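Local coordinates for protein UDP-glucose 4-epimerase (Campylobacter jejuni subsp. jejuni serotype O:2, PDB 7K3P) that probably catalyses the NAD-dependent, reversible inversion of configuration at C4 of UDP-glucose and UDP-N-acetylglucosamine, at residues Y27-F36 with V248-L259; F191-D199 with I333-C344. The protein carries 2 engineered substitutions. All coordinates share one frame; numbering follows the deposited sequence.

Interaction 1. Residues Y27-F36 with V248-L259. With NAD (nicotinamide-adenine-dinucleotide), chain C.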
loop_
_atom_site.group_PDB
_atom_site.type_symbol
_atom_site.label_atom_id
_atom_site.label_comp_id
_atom_site.label_asym_id
_atom_site.label_seq_id
_atom_site.Cartn_x
_atom_site.Cartn_y
_atom_site.Cartn_z
ATOM N N TYR A 27 -16.685 -13.313 -12.555
ATOM C CA TYR A 27 -16.560 -13.573 -13.995
ATOM C C TYR A 27 -15.338 -14.416 -14.338
ATOM O O TYR A 27 -15.464 -15.499 -14.922
ATOM C CB TYR A 27 -16.555 -12.253 -14.776
ATOM C CG TYR A 27 -16.530 -12.400 -16.291
ATOM C CD1 TYR A 27 -17.422 -13.248 -16.957
ATOM C CD2 TYR A 27 -15.628 -11.667 -17.057
ATOM C CE1 TYR A 27 -17.401 -13.370 -18.345
ATOM C CE2 TYR A 27 -15.607 -11.772 -18.447
ATOM C CZ TYR A 27 -16.495 -12.622 -19.084
ATOM O OH TYR A 27 -16.469 -12.721 -20.465
ATOM N N ILE A 28 -14.151 -13.944 -13.983
ATOM C CA ILE A 28 -12.950 -14.692 -14.327
ATOM C C ILE A 28 -12.781 -15.891 -13.393
ATOM O O ILE A 28 -12.356 -16.974 -13.821
ATOM C CB ILE A 28 -11.700 -13.817 -14.265
ATOM C CG1 ILE A 28 -11.852 -12.590 -15.175
ATOM C CG2 ILE A 28 -10.479 -14.621 -14.655
ATOM C CD1 ILE A 28 -10.665 -11.630 -15.071
ATOM N N GLY A 29 -13.111 -15.690 -12.115
ATOM C CA GLY A 29 -13.048 -16.760 -11.128
ATOM C C GLY A 29 -13.878 -17.999 -11.467
ATOM O O GLY A 29 -13.395 -19.131 -11.324
ATOM N N SER A 30 -15.119 -17.799 -11.907
ATOM C CA SER A 30 -15.981 -18.931 -12.240
ATOM C C SER A 30 -15.473 -19.669 -13.484
ATOM O O SER A 30 -15.529 -20.899 -13.548
ATOM C CB SER A 30 -17.423 -18.485 -12.446
ATOM O OG SER A 30 -17.535 -17.607 -13.545
ATOM N N HIS A 31 -14.978 -18.924 -14.469
ATOM C CA HIS A 31 -14.390 -19.551 -15.653
ATOM C C HIS A 31 -13.127 -20.317 -15.310
ATOM O O HIS A 31 -12.848 -21.375 -15.891
ATOM C CB HIS A 31 -14.086 -18.508 -16.727
ATOM C CG HIS A 31 -15.298 -18.041 -17.454
ATOM N ND1 HIS A 31 -16.191 -17.142 -16.914
ATOM C CD2 HIS A 31 -15.790 -18.378 -18.671
ATOM C CE1 HIS A 31 -17.171 -16.927 -17.774
ATOM N NE2 HIS A 31 -16.949 -17.664 -18.847
ATOM N N THR A 32 -12.356 -19.782 -14.369
ATOM C CA THR A 32 -11.157 -20.464 -13.909
ATOM C C THR A 32 -11.568 -21.689 -13.088
ATOM O O THR A 32 -10.926 -22.749 -13.142
ATOM C CB THR A 32 -10.268 -19.515 -13.083
ATOM O OG1 THR A 32 -9.823 -18.433 -13.917
ATOM C CG2 THR A 32 -9.050 -20.246 -12.515
ATOM N N LEU A 33 -12.645 -21.536 -12.327
ATOM C CA LEU A 33 -13.209 -22.652 -11.571
ATOM C C LEU A 33 -13.553 -23.810 -12.503
ATOM O O LEU A 33 -13.161 -24.953 -12.250
ATOM C CB LEU A 33 -14.467 -22.203 -10.822
ATOM C CG LEU A 33 -15.281 -23.322 -10.163
ATOM C CD1 LEU A 33 -14.439 -24.021 -9.109
ATOM C CD2 LEU A 33 -16.594 -22.776 -9.570
ATOM N N ARG A 34 -14.278 -23.507 -13.581
ATOM C CA ARG A 34 -14.694 -24.530 -14.546
ATOM C C ARG A 34 -13.493 -25.311 -15.086
ATOM O O ARG A 34 -13.525 -26.546 -15.172
ATOM C CB ARG A 34 -15.493 -23.897 -15.691
ATOM C CG ARG A 34 -15.980 -24.880 -16.750
ATOM C CD ARG A 34 -16.885 -24.197 -17.766
ATOM N NE ARG A 34 -18.029 -23.539 -17.129
ATOM C CZ ARG A 34 -19.233 -24.090 -16.983
ATOM N NH1 ARG A 34 -19.469 -25.320 -17.428
ATOM N NH2 ARG A 34 -20.205 -23.409 -16.386
ATOM N N GLN A 35 -12.426 -24.594 -15.430
ATOM C CA GLN A 35 -11.207 -25.233 -15.920
ATOM C C GLN A 35 -10.489 -26.069 -14.864
ATOM O O GLN A 35 -9.929 -27.124 -15.181
ATOM C CB GLN A 35 -10.250 -24.191 -16.500
ATOM C CG GLN A 35 -10.832 -23.411 -17.676
ATOM C CD GLN A 35 -9.790 -22.526 -18.331
ATOM O OE1 GLN A 35 -8.601 -22.660 -18.059
ATOM N NE2 GLN A 35 -10.237 -21.610 -19.189
ATOM N N PHE A 36 -10.479 -25.595 -13.621
ATOM C CA PHE A 36 -9.849 -26.345 -12.527
ATOM C C PHE A 36 -10.578 -27.662 -12.218
ATOM O O PHE A 36 -9.965 -28.628 -11.752
ATOM C CB PHE A 36 -9.762 -25.500 -11.246
ATOM C CG PHE A 36 -8.401 -24.897 -11.003
ATOM C CD1 PHE A 36 -7.290 -25.702 -10.821
ATOM C CD2 PHE A 36 -8.238 -23.517 -10.947
ATOM C CE1 PHE A 36 -6.033 -25.141 -10.599
ATOM C CE2 PHE A 36 -6.987 -22.954 -10.708
ATOM C CZ PHE A 36 -5.887 -23.768 -10.538
ATOM N N VAL A 248 -12.030 -14.381 -21.784
ATOM C CA VAL A 248 -12.132 -14.786 -20.376
ATOM C C VAL A 248 -11.550 -16.182 -20.120
ATOM O O VAL A 248 -11.016 -16.446 -19.039
ATOM C CB VAL A 248 -13.585 -14.688 -19.842
ATOM C CG1 VAL A 248 -14.515 -15.638 -20.607
ATOM C CG2 VAL A 248 -13.628 -14.986 -18.341
ATOM N N ASP A 249 -11.625 -17.071 -21.109
ATOM C CA ASP A 249 -11.129 -18.434 -20.901
ATOM C C ASP A 249 -9.610 -18.521 -21.053
ATOM O O ASP A 249 -8.982 -19.450 -20.539
ATOM C CB ASP A 249 -11.856 -19.444 -21.819
ATOM C CG ASP A 249 -13.270 -19.771 -21.333
ATOM O OD1 ASP A 249 -13.443 -20.029 -20.119
ATOM O OD2 ASP A 249 -14.210 -19.747 -22.161
ATOM N N ASP A 250 -9.027 -17.541 -21.746
ATOM C CA ASP A 250 -7.574 -17.466 -21.931
ATOM C C ASP A 250 -6.866 -16.830 -20.739
ATOM O O ASP A 250 -5.744 -17.220 -20.370
ATOM C CB ASP A 250 -7.236 -16.680 -23.207
ATOM C CG ASP A 250 -7.491 -17.485 -24.478
ATOM O OD1 ASP A 250 -7.407 -18.728 -24.411
ATOM O OD2 ASP A 250 -7.771 -16.876 -25.538
ATOM N N ILE A 251 -7.485 -15.809 -20.154
ATOM C CA ILE A 251 -6.922 -15.286 -18.905
ATOM C C ILE A 251 -7.146 -16.354 -17.824
ATOM O O ILE A 251 -6.296 -16.566 -16.963
ATOM C CB ILE A 251 -7.518 -13.907 -18.510
ATOM C CG1 ILE A 251 -6.937 -13.423 -17.179
ATOM C CG2 ILE A 251 -9.039 -13.952 -18.466
ATOM C CD1 ILE A 251 -5.424 -13.339 -17.191
ATOM N N SER A 252 -8.279 -17.048 -17.901
ATOM C CA SER A 252 -8.538 -18.127 -16.945
ATOM C C SER A 252 -7.442 -19.186 -17.020
ATOM O O SER A 252 -6.865 -19.545 -15.999
ATOM C CB SER A 252 -9.920 -18.746 -17.155
ATOM O OG SER A 252 -10.930 -17.883 -16.671
ATOM N N SER A 253 -7.119 -19.659 -18.227
ATOM C CA SER A 253 -6.130 -20.728 -18.353
ATOM C C SER A 253 -4.745 -20.274 -17.889
ATOM O O SER A 253 -3.952 -21.067 -17.371
ATOM C CB SER A 253 -6.096 -21.288 -19.795
ATOM O OG SER A 253 -5.587 -20.326 -20.709
ATOM N N ALA A 254 -4.447 -18.987 -18.041
ATOM C CA ALA A 254 -3.134 -18.482 -17.610
ATOM C C ALA A 254 -2.955 -18.565 -16.102
ATOM O O ALA A 254 -1.832 -18.611 -15.595
ATOM C CB ALA A 254 -2.913 -17.040 -18.092
ATOM N N HIS A 255 -4.062 -18.555 -15.368
ATOM C CA HIS A 255 -3.965 -18.682 -13.917
ATOM C C HIS A 255 -3.582 -20.129 -13.553
ATOM O O HIS A 255 -2.762 -20.359 -12.657
ATOM C CB HIS A 255 -5.270 -18.225 -13.261
ATOM C CG HIS A 255 -5.394 -16.733 -13.157
ATOM N ND1 HIS A 255 -5.677 -15.927 -14.242
ATOM C CD2 HIS A 255 -5.249 -15.899 -12.097
ATOM C CE1 HIS A 255 -5.723 -14.665 -13.848
ATOM N NE2 HIS A 255 -5.469 -14.618 -12.553
ATOM N N LEU A 256 -4.150 -21.093 -14.277
ATOM C CA LEU A 256 -3.749 -22.489 -14.121
ATOM C C LEU A 256 -2.279 -22.624 -14.482
ATOM O O LEU A 256 -1.495 -23.213 -13.730
ATOM C CB LEU A 256 -4.617 -23.411 -14.991
ATOM C CG LEU A 256 -5.952 -23.859 -14.392
ATOM C CD1 LEU A 256 -6.982 -22.717 -14.364
ATOM C CD2 LEU A 256 -6.508 -25.078 -15.148
ATOM N N ALA A 257 -1.884 -22.036 -15.613
ATOM C CA ALA A 257 -0.483 -22.113 -16.018
ATOM C C ALA A 257 0.447 -21.507 -14.971
ATOM O O ALA A 257 1.550 -22.009 -14.769
ATOM C CB ALA A 257 -0.262 -21.472 -17.399
ATOM N N ALA A 258 0.004 -20.432 -14.307
ATOM C CA ALA A 258 0.812 -19.754 -13.274
ATOM C C ALA A 258 1.031 -20.658 -12.066
ATOM O O ALA A 258 2.094 -20.652 -11.443
ATOM C CB ALA A 258 0.122 -18.445 -12.823
ATOM N N LEU A 259 -0.007 -21.402 -11.708
ATOM C CA LEU A 259 0.100 -22.338 -10.590
ATOM C C LEU A 259 1.070 -23.455 -10.959
ATOM O O LEU A 259 1.979 -23.780 -10.186
ATOM C CB LEU A 259 -1.273 -22.913 -10.231
ATOM C CG LEU A 259 -1.232 -23.920 -9.083
ATOM C CD1 LEU A 259 -0.465 -23.325 -7.910
ATOM C CD2 LEU A 259 -2.638 -24.325 -8.671
HETATM P PA NAD C . -15.622 -9.996 -10.578
HETATM O O1A NAD C . -16.330 -8.881 -9.849
HETATM O O2A NAD C . -16.559 -10.701 -11.517
HETATM O O5B NAD C . -15.079 -11.077 -9.565
HETATM C C5B NAD C . -14.824 -10.677 -8.250
HETATM C C4B NAD C . -15.360 -11.690 -7.316
HETATM O O4B NAD C . -14.838 -11.537 -6.028
HETATM C C3B NAD C . -16.914 -11.591 -7.211
HETATM O O3B NAD C . -17.677 -12.834 -7.450
HETATM C C2B NAD C . -17.128 -10.895 -5.846
HETATM O O2B NAD C . -18.310 -11.224 -5.250
HETATM C C1B NAD C . -15.932 -11.414 -5.115
HETATM N N9A NAD C . -15.573 -10.579 -3.957
HETATM C C8A NAD C . -15.323 -9.254 -3.964
HETATM N N7A NAD C . -15.049 -8.823 -2.723
HETATM C C5A NAD C . -15.110 -9.858 -1.876
HETATM C C6A NAD C . -14.932 -10.009 -0.491
HETATM N N6A NAD C . -14.581 -8.867 0.319
HETATM N N1A NAD C . -15.058 -11.226 0.074
HETATM C C2A NAD C . -15.379 -12.314 -0.648
HETATM N N3A NAD C . -15.579 -12.207 -2.003
HETATM C C4A NAD C . -15.449 -11.005 -2.636
HETATM O O3 NAD C . -14.391 -9.358 -11.356
HETATM P PN NAD C . -13.553 -10.127 -12.450
HETATM O O1N NAD C . -13.881 -11.609 -12.431
HETATM O O2N NAD C . -13.891 -9.529 -13.782
HETATM O O5D NAD C . -12.022 -9.902 -12.125
HETATM C C5D NAD C . -11.434 -10.682 -11.110
HETATM C C4D NAD C . -10.018 -10.224 -10.807
HETATM O O4D NAD C . -9.272 -10.047 -11.991
HETATM C C3D NAD C . -9.932 -8.965 -9.951
HETATM O O3D NAD C . -8.898 -9.086 -9.059
HETATM C C2D NAD C . -9.568 -7.885 -10.879
HETATM O O2D NAD C . -8.901 -6.832 -10.288
HETATM C C1D NAD C . -8.744 -8.667 -11.936
HETATM N N1N NAD C . -8.684 -8.012 -13.323
HETATM C C2N NAD C . -9.868 -8.003 -14.035
HETATM C C3N NAD C . -9.891 -7.431 -15.303
HETATM C C7N NAD C . -11.176 -7.414 -16.090
HETATM O O7N NAD C . -12.215 -7.868 -15.635
HETATM N N7N NAD C . -11.172 -6.842 -17.394
HETATM C C4N NAD C . -8.734 -6.892 -15.833
HETATM C C5N NAD C . -7.560 -6.907 -15.114
HETATM C C6N NAD C . -7.520 -7.475 -13.833
HETATM O O HOH W 1 -14.232 -21.835 -18.369
#

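Interaction 2. Residues F191-D199 with I333-C344. With NAD (nicotinamide-adenine-dinucleotide), chain C.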
loop_
_atom_site.group_PDB
_atom_site.type_symbol
_atom_site.label_atom_id
_atom_site.label_comp_id
_atom_site.label_asym_id
_atom_site.label_seq_id
_atom_site.Cartn_x
_atom_site.Cartn_y
_atom_site.Cartn_z
ATOM N N PHE A 191 -4.637 -6.456 -19.368
ATOM C CA PHE A 191 -5.581 -5.402 -19.691
ATOM C C PHE A 191 -7.013 -5.928 -19.602
ATOM O O PHE A 191 -7.280 -6.912 -18.909
ATOM C CB PHE A 191 -5.261 -4.829 -21.075
ATOM C CG PHE A 191 -4.077 -3.903 -21.071
ATOM C CD1 PHE A 191 -4.238 -2.550 -20.771
ATOM C CD2 PHE A 191 -2.798 -4.383 -21.327
ATOM C CE1 PHE A 191 -3.143 -1.687 -20.748
ATOM C CE2 PHE A 191 -1.697 -3.529 -21.308
ATOM C CZ PHE A 191 -1.867 -2.177 -21.019
ATOM N N ASN A 192 -7.929 -5.288 -20.316
ATOM C CA ASN A 192 -9.347 -5.584 -20.178
ATOM C C ASN A 192 -9.714 -6.999 -20.659
ATOM O O ASN A 192 -9.179 -7.488 -21.673
ATOM C CB ASN A 192 -10.151 -4.550 -20.961
ATOM C CG ASN A 192 -11.651 -4.753 -20.822
ATOM O OD1 ASN A 192 -12.338 -5.129 -21.781
ATOM N ND2 ASN A 192 -12.165 -4.526 -19.618
ATOM N N VAL A 193 -10.621 -7.667 -19.951
ATOM C CA VAL A 193 -11.094 -8.958 -20.449
ATOM C C VAL A 193 -12.511 -8.884 -21.015
ATOM O O VAL A 193 -13.434 -8.414 -20.355
ATOM C CB VAL A 193 -10.861 -10.138 -19.459
ATOM C CG1 VAL A 193 -10.090 -9.698 -18.231
ATOM C CG2 VAL A 193 -12.149 -10.868 -19.133
ATOM N N ALA A 194 -12.662 -9.323 -22.263
ATOM C CA ALA A 194 -13.938 -9.185 -22.976
ATOM C C ALA A 194 -15.086 -9.802 -22.188
ATOM O O ALA A 194 -14.932 -10.876 -21.600
ATOM C CB ALA A 194 -13.846 -9.807 -24.376
ATOM N N GLY A 195 -16.224 -9.112 -22.157
ATOM C CA GLY A 195 -17.400 -9.631 -21.480
ATOM C C GLY A 195 -17.545 -9.266 -20.011
ATOM O O GLY A 195 -18.556 -9.605 -19.400
ATOM N N ALA A 196 -16.556 -8.589 -19.426
ATOM C CA ALA A 196 -16.671 -8.208 -18.011
ATOM C C ALA A 196 -17.759 -7.153 -17.813
ATOM O O ALA A 196 -17.793 -6.147 -18.525
ATOM C CB ALA A 196 -15.349 -7.724 -17.468
ATOM N N CYS A 197 -18.657 -7.396 -16.856
ATOM C CA CYS A 197 -19.726 -6.451 -16.538
ATOM C C CYS A 197 -19.221 -5.393 -15.587
ATOM O O CYS A 197 -18.904 -5.683 -14.434
ATOM C CB CYS A 197 -20.901 -7.146 -15.857
ATOM S SG CYS A 197 -21.653 -8.429 -16.824
ATOM N N MET A 198 -19.161 -4.161 -16.067
ATOM C CA MET A 198 -18.778 -3.054 -15.215
ATOM C C MET A 198 -19.918 -2.049 -15.099
ATOM O O MET A 198 -20.554 -1.692 -16.093
ATOM C CB MET A 198 -17.486 -2.423 -15.721
ATOM C CG MET A 198 -16.311 -3.350 -15.481
ATOM S SD MET A 198 -14.800 -2.837 -16.273
ATOM C CE MET A 198 -13.919 -4.392 -16.257
ATOM N N ASP A 199 -20.185 -1.623 -13.870
ATOM C CA ASP A 199 -21.332 -0.778 -13.579
ATOM C C ASP A 199 -21.071 0.691 -13.898
ATOM O O ASP A 199 -22.009 1.472 -14.023
ATOM C CB ASP A 199 -21.751 -0.950 -12.110
ATOM C CG ASP A 199 -22.109 -2.400 -11.767
ATOM O OD1 ASP A 199 -22.586 -3.125 -12.669
ATOM O OD2 ASP A 199 -21.903 -2.815 -10.599
ATOM N N ILE A 333 -13.958 -13.358 -29.502
ATOM C CA ILE A 333 -13.855 -12.427 -28.385
ATOM C C ILE A 333 -15.040 -11.467 -28.387
ATOM O O ILE A 333 -15.690 -11.273 -27.353
ATOM C CB ILE A 333 -12.512 -11.686 -28.405
ATOM C CG1 ILE A 333 -11.379 -12.683 -28.165
ATOM C CG2 ILE A 333 -12.486 -10.587 -27.349
ATOM C CD1 ILE A 333 -10.017 -12.176 -28.582
ATOM N N CYS A 334 -15.353 -10.893 -29.545
ATOM C CA CYS A 334 -16.507 -9.993 -29.628
ATOM C C CYS A 334 -17.827 -10.714 -29.364
ATOM O O CYS A 334 -18.704 -10.179 -28.680
ATOM C CB CYS A 334 -16.533 -9.248 -30.964
ATOM S SG CYS A 334 -15.200 -8.022 -31.100
ATOM N N LYS A 335 -17.962 -11.932 -29.893
ATOM C CA LYS A 335 -19.141 -12.755 -29.621
ATOM C C LYS A 335 -19.308 -12.991 -28.120
ATOM O O LYS A 335 -20.401 -12.824 -27.569
ATOM C CB LYS A 335 -19.043 -14.099 -30.350
ATOM C CG LYS A 335 -20.204 -15.063 -30.059
ATOM C CD LYS A 335 -21.557 -14.394 -30.333
ATOM C CE LYS A 335 -22.705 -15.413 -30.349
ATOM N NZ LYS A 335 -24.037 -14.733 -30.359
ATOM N N SER A 336 -18.219 -13.378 -27.463
ATOM C CA SER A 336 -18.223 -13.554 -26.016
ATOM C C SER A 336 -18.650 -12.271 -25.292
ATOM O O SER A 336 -19.536 -12.299 -24.432
ATOM C CB SER A 336 -16.845 -14.017 -25.539
ATOM O OG SER A 336 -16.747 -13.994 -24.128
ATOM N N ALA A 337 -18.026 -11.150 -25.649
ATOM C CA ALA A 337 -18.359 -9.865 -25.039
ATOM C C ALA A 337 -19.830 -9.542 -25.247
ATOM O O ALA A 337 -20.515 -9.075 -24.329
ATOM C CB ALA A 337 -17.482 -8.757 -25.617
ATOM N N PHE A 338 -20.309 -9.795 -26.466
ATOM C CA PHE A 338 -21.688 -9.501 -26.828
ATOM C C PHE A 338 -22.657 -10.330 -25.998
ATOM O O PHE A 338 -23.627 -9.797 -25.445
ATOM C CB PHE A 338 -21.923 -9.768 -28.317
ATOM C CG PHE A 338 -23.310 -9.419 -28.776
ATOM C CD1 PHE A 338 -23.841 -8.161 -28.518
ATOM C CD2 PHE A 338 -24.081 -10.346 -29.469
ATOM C CE1 PHE A 338 -25.120 -7.829 -28.941
ATOM C CE2 PHE A 338 -25.361 -10.025 -29.896
ATOM C CZ PHE A 338 -25.881 -8.765 -29.635
ATOM N N ASP A 339 -22.388 -11.633 -25.922
ATOM C CA ASP A 339 -23.231 -12.549 -25.165
ATOM C C ASP A 339 -23.238 -12.168 -23.690
ATOM O O ASP A 339 -24.299 -12.088 -23.068
ATOM C CB ASP A 339 -22.750 -13.995 -25.331
ATOM C CG ASP A 339 -22.947 -14.523 -26.747
ATOM O OD1 ASP A 339 -23.825 -13.995 -27.459
ATOM O OD2 ASP A 339 -22.218 -15.462 -27.141
ATOM N N TRP A 340 -22.056 -11.931 -23.127
ATOM C CA TRP A 340 -21.988 -11.539 -21.726
ATOM C C TRP A 340 -22.602 -10.162 -21.460
ATOM O O TRP A 340 -23.200 -9.937 -20.401
ATOM C CB TRP A 340 -20.563 -11.661 -21.186
ATOM C CG TRP A 340 -20.238 -13.084 -20.868
ATOM C CD1 TRP A 340 -19.438 -13.932 -21.590
ATOM C CD2 TRP A 340 -20.744 -13.850 -19.768
ATOM N NE1 TRP A 340 -19.402 -15.170 -20.992
ATOM C CE2 TRP A 340 -20.201 -15.149 -19.870
ATOM C CE3 TRP A 340 -21.601 -13.562 -18.694
ATOM C CZ2 TRP A 340 -20.483 -16.164 -18.942
ATOM C CZ3 TRP A 340 -21.886 -14.566 -17.775
ATOM C CH2 TRP A 340 -21.322 -15.852 -17.903
ATOM N N GLU A 341 -22.483 -9.258 -22.430
ATOM C CA GLU A 341 -23.033 -7.914 -22.290
ATOM C C GLU A 341 -24.533 -7.943 -21.991
ATOM O O GLU A 341 -25.027 -7.221 -21.116
ATOM C CB GLU A 341 -22.780 -7.102 -23.562
ATOM C CG GLU A 341 -23.254 -5.671 -23.458
ATOM C CD GLU A 341 -22.659 -4.967 -22.256
ATOM O OE1 GLU A 341 -23.399 -4.230 -21.570
ATOM O OE2 GLU A 341 -21.449 -5.158 -21.999
ATOM N N LYS A 342 -25.252 -8.788 -22.724
ATOM C CA LYS A 342 -26.701 -8.898 -22.580
ATOM C C LYS A 342 -27.099 -9.493 -21.227
ATOM O O LYS A 342 -28.239 -9.344 -20.783
ATOM C CB LYS A 342 -27.283 -9.703 -23.746
ATOM C CG LYS A 342 -26.990 -9.058 -25.103
ATOM C CD LYS A 342 -27.625 -9.812 -26.261
ATOM C CE LYS A 342 -26.921 -11.133 -26.522
ATOM N NZ LYS A 342 -27.531 -11.843 -27.681
ATOM N N GLN A 343 -26.143 -10.151 -20.577
ATOM C CA GLN A 343 -26.323 -10.694 -19.233
ATOM C C GLN A 343 -26.048 -9.633 -18.154
ATOM O O GLN A 343 -26.613 -9.684 -17.055
ATOM C CB GLN A 343 -25.384 -11.884 -19.037
ATOM C CG GLN A 343 -25.548 -12.623 -17.719
ATOM C CD GLN A 343 -26.778 -13.517 -17.706
ATOM O OE1 GLN A 343 -27.571 -13.512 -18.655
ATOM N NE2 GLN A 343 -26.941 -14.292 -16.631
ATOM N N CYS A 344 -25.175 -8.676 -18.475
ATOM C CA CYS A 344 -24.809 -7.613 -17.540
ATOM C C CYS A 344 -26.022 -6.823 -17.075
ATOM O O CYS A 344 -26.053 -6.349 -15.942
ATOM C CB CYS A 344 -23.798 -6.656 -18.172
ATOM S SG CYS A 344 -22.174 -7.375 -18.477
HETATM P PA NAD C . -15.622 -9.996 -10.578
HETATM O O1A NAD C . -16.330 -8.881 -9.849
HETATM O O2A NAD C . -16.559 -10.701 -11.517
HETATM O O5B NAD C . -15.079 -11.077 -9.565
HETATM C C5B NAD C . -14.824 -10.677 -8.250
HETATM C C4B NAD C . -15.360 -11.690 -7.316
HETATM O O4B NAD C . -14.838 -11.537 -6.028
HETATM C C3B NAD C . -16.914 -11.591 -7.211
HETATM O O3B NAD C . -17.677 -12.834 -7.450
HETATM C C2B NAD C . -17.128 -10.895 -5.846
HETATM O O2B NAD C . -18.310 -11.224 -5.250
HETATM C C1B NAD C . -15.932 -11.414 -5.115
HETATM N N9A NAD C . -15.573 -10.579 -3.957
HETATM C C8A NAD C . -15.323 -9.254 -3.964
HETATM N N7A NAD C . -15.049 -8.823 -2.723
HETATM C C5A NAD C . -15.110 -9.858 -1.876
HETATM C C6A NAD C . -14.932 -10.009 -0.491
HETATM N N6A NAD C . -14.581 -8.867 0.319
HETATM N N1A NAD C . -15.058 -11.226 0.074
HETATM C C2A NAD C . -15.379 -12.314 -0.648
HETATM N N3A NAD C . -15.579 -12.207 -2.003
HETATM C C4A NAD C . -15.449 -11.005 -2.636
HETATM O O3 NAD C . -14.391 -9.358 -11.356
HETATM P PN NAD C . -13.553 -10.127 -12.450
HETATM O O1N NAD C . -13.881 -11.609 -12.431
HETATM O O2N NAD C . -13.891 -9.529 -13.782
HETATM O O5D NAD C . -12.022 -9.902 -12.125
HETATM C C5D NAD C . -11.434 -10.682 -11.110
HETATM C C4D NAD C . -10.018 -10.224 -10.807
HETATM O O4D NAD C . -9.272 -10.047 -11.991
HETATM C C3D NAD C . -9.932 -8.965 -9.951
HETATM O O3D NAD C . -8.898 -9.086 -9.059
HETATM C C2D NAD C . -9.568 -7.885 -10.879
HETATM O O2D NAD C . -8.901 -6.832 -10.288
HETATM C C1D NAD C . -8.744 -8.667 -11.936
HETATM N N1N NAD C . -8.684 -8.012 -13.323
HETATM C C2N NAD C . -9.868 -8.003 -14.035
HETATM C C3N NAD C . -9.891 -7.431 -15.303
HETATM C C7N NAD C . -11.176 -7.414 -16.090
HETATM O O7N NAD C . -12.215 -7.868 -15.635
HETATM N N7N NAD C . -11.172 -6.842 -17.394
HETATM C C4N NAD C . -8.734 -6.892 -15.833
HETATM C C5N NAD C . -7.560 -6.907 -15.114
HETATM C C6N NAD C . -7.520 -7.475 -13.833
HETATM O O HOH W 2 -14.357 -13.127 -23.167
#

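Interaction 1. Residues Y27-F36 with V248-L259
With Tyr27 CG trans to its backbone N (chi1 -176°) and His31 CG swung instead beside its own N, two rings one helical turn apart each turn a face to Val248. The segment 27-36 lies on the first helix of the Rossmann fold, which carries Gly29, the last glycine of a GxGxxG-like pattern. Helix 248-259 crosses it at -61°, the axes approaching to 8.6 Å. Val248 CG2 supplies two CH-pi contacts, lying 3.9 Å from the centroid of the Tyr27 ring and 3.8 Å from that of the His31 ring. The His31 ring is held in rotation by its ND1, which donates to Tyr27 O at 2.7 Å, while Asp249 OD1 lies in its plane at the CD2 edge. A water donates to both His31 O and that same Asp249 OD1, adding a polar bridge beside the rings.

Gln35 is a knob among Asp249, Ser252, Ser253 and Leu256. Extended beyond CG, it delivers NE2 to Asp249 O at 2.8 Å, with an N-H...O angle of 158°; the oxygen lies nearly in the amide plane and the donor meets a carbonyl lone pair, although Ser253 N already uses this acceptor. The reciprocal knob is Ser252, set among Ile28, His31, Thr32 and Gln35.

At the start of the helix, Ile28 N donates to NAD O1N at 2.8 Å and Tyr27 N to NAD O2A, a pyrophosphate grip by backbone amides. At the other end Leu256 CG sits over the centre of the Phe36 ring, 3.8 Å from its centroid, and Leu259 CD2 meets the ring edge.

Interaction 2. Residues F191-D199 with I333-C344
A type II beta turn from Val193 to Ala196, with Gly195 at phi 90° and psi -5°, lays its backbone against the helix so closely that the CA atoms of Gly195 and Ala337 are only 3.7 Å apart. The positive phi suits glycine, and having no side chain lets the turn fit against Trp340, whose CB is 3.4 Å from Gly195 O. From CB onward the indole leads away from the turn, and its ring meets Tyr27 edge-to-face. Just before Gly195, the methyl of Ala194 presses on Ile333 CG2 at 3.4 Å, a tight carbon contact, and also touches Ala337 CB.

This turn comes off the end of the short, weakly bonded strand 192-193, which itself follows strand 184-189 of the Rossmann sheet, and the helix it meets, 330-343, is the last of the chain. A water bridges the turn and the helix, donating to Ala194 O at 2.8 Å and hydrogen-bonded to Ser336 OG at 2.7 Å. The methyl of Ala196 faces the nicotinamide carboxamide of NAD, and Phe191 O lies 3.4 Å from NAD C4N.

The covalent tie is the disulfide between Cys197 SG and Cys344 SG, 2.0 Å long. Each sulfur is trans to its own carbonyl carbon, and a chi3 of -87° gives the bridge a left-handed twist that fastens the C-terminal residue to the loop.

From the N terminus the segments run 27-36, 191-199, 248-259 and 333-344, so the two contacts cross along the chain. Interaction 1 closes a loop of 211 residues, bringing helix 248-261 back against the first Rossmann helix. Interaction 2 opens within that loop and closes beyond it, over 133 residues, fixing the final helix to the loop after the sixth strand of the parallel sheet. They meet directly: Tyr27 OH lies 2.7 Å from Ala194 O, a probable hydrogen bond, and 3.4 Å from Trp340 CD1. Both also touch NAD, interaction 1 at its pyrophosphate and interaction 2 at its nicotinamide; the centres of the two contacts lie about 16 Å apart.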